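Local coordinates for metallopeptidase containing co-catalytic metalloactive site (Shewanella denitrificans OS217, PDB 3B2Y), which probably acts as a zinc-dependent metallocarboxypeptidase of the M14 family, and holds a nickel ion in this crystal, at residues N44-Q58 and L146-L158. Numbering follows the deposited sequence.
Sequences NTLGSVDSFAINLYQ and LEGKLLLEHAQLL
The classic beta bulge of the hairpin formed by strands 42-49 and 52-58, where L46 and G47 both face I54, meets the two successive helices 146-152 and 155-161 through L46 and H154. CD2 of L46 lies over one face of the imidazole, a CH-pi contact 3.8 Å from the H154 ring centroid and 13° off its normal. The ring is fixed from its edge as well: H154 ND1 donates a nearly straight bond of 3.0 Å to L150 O, which sits in the ring plane. Without the imidazole, as with an alanine here, the L46 methyl is likely to lose its aromatic face and the carbonyl of L150 this donor.

Helix joins hairpin here on the flank of the alpha/beta peptidase domain, with the axes of strand 44-49 and helix 146-152 crossing nearly antiparallel, at 155°, with a closest approach of 7.7 Å. H154 stands at the N-cap position of the second helix, and with CG anti to its own carbonyl carbon (chi1 -64°) the imidazole is carried back to the carbonyl of L150 and against L46. The other branch of L46, CD1, packs 3.6 Å from CD2 of L151; both leucines also touch L106 of the central sheet. At the bulge itself, the CA of G47 comes to 4.1 Å from CD1 of L150, the backbone lying directly against the leucine. Toward the turn of the hairpin, the CD1 methyl of I54 meets E147 CG at 3.9 Å, roughly at right angles, while the E147 carboxylate bonds to S145 and N121. At the other end L56 and L157 approach tip to tip, their CD2 methyls 3.6 Å apart. Beyond them a water accepts from Q58 NE2, which also bonds S104, and donates to L157 O.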
# COMPACT_ATOMS: atom_id res chain seq x y z
N ASN A 44 1.24 14.06 -9.65
CA ASN A 44 1.38 15.11 -8.68
C ASN A 44 2.53 14.79 -7.72
O ASN A 44 2.47 13.78 -6.96
CB ASN A 44 0.12 15.25 -7.86
CG ASN A 44 0.17 16.45 -6.93
OD1 ASN A 44 1.23 17.11 -6.78
ND2 ASN A 44 -0.96 16.77 -6.35
N THR A 45 3.62 15.54 -7.83
CA THR A 45 4.77 15.25 -6.96
C THR A 45 4.52 15.90 -5.57
O THR A 45 4.50 17.13 -5.48
CB THR A 45 6.06 15.73 -7.60
OG1 THR A 45 6.27 15.07 -8.89
CG2 THR A 45 7.22 15.46 -6.70
N LEU A 46 4.38 15.09 -4.54
CA LEU A 46 4.11 15.54 -3.14
C LEU A 46 5.40 15.92 -2.42
O LEU A 46 5.36 16.65 -1.45
CB LEU A 46 3.41 14.46 -2.30
CG LEU A 46 2.10 13.86 -2.84
CD1 LEU A 46 1.32 13.05 -1.86
CD2 LEU A 46 1.25 15.03 -3.42
N GLY A 47 6.53 15.53 -2.98
CA GLY A 47 7.81 15.86 -2.41
C GLY A 47 8.87 14.97 -3.01
O GLY A 47 8.58 14.03 -3.75
N SER A 48 10.09 15.21 -2.58
CA SER A 48 11.24 14.46 -3.09
C SER A 48 12.34 14.40 -2.06
O SER A 48 12.51 15.36 -1.29
CB SER A 48 11.71 15.04 -4.44
OG SER A 48 12.55 16.13 -4.42
N VAL A 49 13.07 13.29 -2.00
CA VAL A 49 14.19 13.14 -1.13
C VAL A 49 15.27 12.35 -1.87
O VAL A 49 14.95 11.39 -2.58
CB VAL A 49 13.76 12.43 0.18
CG1 VAL A 49 13.18 11.13 -0.10
CG2 VAL A 49 14.97 12.35 1.18
N ASP A 50 16.52 12.79 -1.76
CA ASP A 50 17.66 12.12 -2.38
C ASP A 50 17.42 11.97 -3.87
O ASP A 50 17.79 10.96 -4.46
CB ASP A 50 17.94 10.78 -1.70
CG ASP A 50 18.63 10.92 -0.36
OD1 ASP A 50 19.08 12.06 -0.01
OD2 ASP A 50 18.78 9.89 0.33
N SER A 51 16.81 12.99 -4.46
CA SER A 51 16.49 13.07 -5.90
C SER A 51 15.33 12.21 -6.39
O SER A 51 15.03 12.19 -7.58
CB SER A 51 17.75 12.80 -6.74
OG SER A 51 18.58 13.97 -6.87
N PHE A 52 14.67 11.47 -5.48
CA PHE A 52 13.54 10.62 -5.81
C PHE A 52 12.21 11.25 -5.45
O PHE A 52 11.98 11.60 -4.31
CB PHE A 52 13.62 9.31 -5.06
CG PHE A 52 14.90 8.57 -5.20
CD1 PHE A 52 15.29 8.08 -6.43
CD2 PHE A 52 15.71 8.35 -4.10
CE1 PHE A 52 16.49 7.39 -6.58
CE2 PHE A 52 16.90 7.66 -4.24
CZ PHE A 52 17.30 7.20 -5.50
N ALA A 53 11.33 11.36 -6.42
CA ALA A 53 10.01 11.95 -6.23
C ALA A 53 9.07 11.03 -5.52
O ALA A 53 9.07 9.80 -5.71
CB ALA A 53 9.42 12.40 -7.56
N ILE A 54 8.24 11.63 -4.68
CA ILE A 54 7.14 10.94 -4.03
C ILE A 54 5.87 11.45 -4.71
O ILE A 54 5.42 12.59 -4.47
CB ILE A 54 7.07 11.19 -2.50
CG1 ILE A 54 8.37 10.62 -1.88
CG2 ILE A 54 5.78 10.58 -1.95
CD1 ILE A 54 8.71 11.21 -0.55
N ASN A 55 5.34 10.63 -5.62
CA ASN A 55 4.30 11.01 -6.53
C ASN A 55 2.96 10.40 -6.15
O ASN A 55 2.86 9.19 -5.79
CB ASN A 55 4.72 10.59 -7.92
CG ASN A 55 5.88 11.42 -8.45
OD1 ASN A 55 5.98 12.62 -8.18
ND2 ASN A 55 6.72 10.80 -9.21
N LEU A 56 1.93 11.21 -6.31
CA LEU A 56 0.54 10.71 -6.31
C LEU A 56 0.08 10.72 -7.77
O LEU A 56 0.26 11.74 -8.47
CB LEU A 56 -0.34 11.65 -5.53
CG LEU A 56 -1.82 11.34 -5.40
CD1 LEU A 56 -2.08 10.07 -4.65
CD2 LEU A 56 -2.55 12.53 -4.75
N TYR A 57 -0.48 9.62 -8.24
CA TYR A 57 -1.08 9.58 -9.56
C TYR A 57 -2.59 9.52 -9.47
O TYR A 57 -3.11 8.78 -8.74
CB TYR A 57 -0.58 8.42 -10.38
CG TYR A 57 0.88 8.45 -10.54
CD1 TYR A 57 1.69 7.89 -9.60
CD2 TYR A 57 1.46 9.10 -11.60
CE1 TYR A 57 3.04 7.95 -9.72
CE2 TYR A 57 2.79 9.17 -11.73
CZ TYR A 57 3.59 8.60 -10.80
OH TYR A 57 4.91 8.69 -10.95
N GLN A 58 -3.27 10.33 -10.24
CA GLN A 58 -4.74 10.36 -10.23
C GLN A 58 -5.29 10.52 -11.63
O GLN A 58 -4.57 10.87 -12.54
CB GLN A 58 -5.24 11.53 -9.40
CG GLN A 58 -4.75 11.63 -8.00
CD GLN A 58 -5.45 12.73 -7.26
OE1 GLN A 58 -5.30 13.91 -7.60
NE2 GLN A 58 -6.26 12.37 -6.29
N LEU A 146 10.25 12.53 7.67
CA LEU A 146 10.27 13.53 6.65
C LEU A 146 9.15 13.27 5.59
O LEU A 146 8.38 14.19 5.23
CB LEU A 146 11.67 13.50 6.00
CG LEU A 146 11.94 14.50 4.93
CD1 LEU A 146 11.61 15.86 5.53
CD2 LEU A 146 13.45 14.32 4.53
N GLU A 147 9.06 12.03 5.10
CA GLU A 147 8.02 11.64 4.12
C GLU A 147 6.62 11.85 4.68
O GLU A 147 5.77 12.38 3.97
CB GLU A 147 8.18 10.19 3.64
CG GLU A 147 9.58 9.86 3.02
CD GLU A 147 10.70 9.66 4.05
OE1 GLU A 147 10.35 9.62 5.25
OE2 GLU A 147 11.92 9.57 3.68
N GLY A 148 6.37 11.46 5.92
CA GLY A 148 5.11 11.75 6.59
C GLY A 148 4.74 13.22 6.62
O GLY A 148 3.60 13.60 6.43
N LYS A 149 5.69 14.06 6.96
CA LYS A 149 5.45 15.47 6.94
C LYS A 149 5.04 15.97 5.54
O LYS A 149 4.18 16.87 5.43
CB LYS A 149 6.67 16.22 7.44
CG LYS A 149 6.91 15.97 8.91
CD LYS A 149 8.25 16.62 9.36
CE LYS A 149 8.38 16.50 10.91
NZ LYS A 149 8.78 15.17 11.27
N LEU A 150 5.68 15.44 4.50
CA LEU A 150 5.38 15.87 3.13
C LEU A 150 3.99 15.42 2.73
O LEU A 150 3.26 16.13 2.08
CB LEU A 150 6.40 15.31 2.13
CG LEU A 150 7.87 15.73 2.32
CD1 LEU A 150 8.84 14.87 1.41
CD2 LEU A 150 8.04 17.33 2.11
N LEU A 151 3.60 14.21 3.13
CA LEU A 151 2.22 13.76 2.97
C LEU A 151 1.19 14.60 3.70
O LEU A 151 0.15 14.94 3.16
CB LEU A 151 2.08 12.29 3.40
CG LEU A 151 2.78 11.23 2.55
CD1 LEU A 151 2.38 9.93 3.08
CD2 LEU A 151 2.44 11.28 1.08
N LEU A 152 1.51 14.99 4.92
CA LEU A 152 0.64 15.83 5.73
C LEU A 152 0.45 17.24 5.15
O LEU A 152 -0.60 17.88 5.37
CB LEU A 152 1.12 15.80 7.19
CG LEU A 152 0.80 14.56 8.03
CD1 LEU A 152 1.45 14.66 9.42
CD2 LEU A 152 -0.76 14.34 8.18
N GLU A 153 1.42 17.74 4.38
CA GLU A 153 1.32 19.01 3.62
C GLU A 153 0.24 18.92 2.54
O GLU A 153 -0.22 19.94 2.07
CB GLU A 153 2.67 19.41 2.97
CG GLU A 153 3.76 19.89 3.95
CD GLU A 153 5.01 20.54 3.26
OE1 GLU A 153 5.35 20.15 2.11
OE2 GLU A 153 5.64 21.46 3.87
N HIS A 154 -0.16 17.70 2.18
CA HIS A 154 -1.16 17.40 1.15
C HIS A 154 -2.29 16.61 1.77
O HIS A 154 -2.99 15.84 1.11
CB HIS A 154 -0.49 16.62 0.04
CG HIS A 154 0.57 17.41 -0.65
ND1 HIS A 154 1.90 17.38 -0.28
CD2 HIS A 154 0.48 18.33 -1.63
CE1 HIS A 154 2.58 18.21 -1.04
NE2 HIS A 154 1.75 18.78 -1.88
N ALA A 155 -2.52 16.83 3.05
CA ALA A 155 -3.54 16.00 3.75
C ALA A 155 -4.92 16.09 3.08
O ALA A 155 -5.65 15.10 2.93
CB ALA A 155 -3.65 16.45 5.15
N GLN A 156 -5.35 17.28 2.77
CA GLN A 156 -6.70 17.45 2.24
C GLN A 156 -6.86 16.69 0.94
O GLN A 156 -7.89 16.13 0.68
CB GLN A 156 -6.96 18.92 2.00
CG GLN A 156 -8.43 19.28 1.94
CD GLN A 156 -8.74 20.49 2.80
OE1 GLN A 156 -8.32 21.62 2.49
NE2 GLN A 156 -9.44 20.26 3.91
N LEU A 157 -5.83 16.73 0.11
CA LEU A 157 -5.81 16.04 -1.18
C LEU A 157 -5.90 14.53 -0.92
O LEU A 157 -6.68 13.82 -1.56
CB LEU A 157 -4.56 16.42 -1.94
CG LEU A 157 -4.34 15.72 -3.26
CD1 LEU A 157 -5.37 16.21 -4.25
CD2 LEU A 157 -2.93 15.93 -3.70
N LEU A 158 -5.18 14.02 0.08
CA LEU A 158 -5.16 12.60 0.36
C LEU A 158 -6.49 12.10 0.97
O LEU A 158 -6.92 10.99 0.70
CB LEU A 158 -4.01 12.24 1.28
CG LEU A 158 -2.69 12.40 0.50
CD1 LEU A 158 -1.52 12.34 1.50
CD2 LEU A 158 -2.54 11.39 -0.65
O HOH W 1 -8.11 13.65 -4.49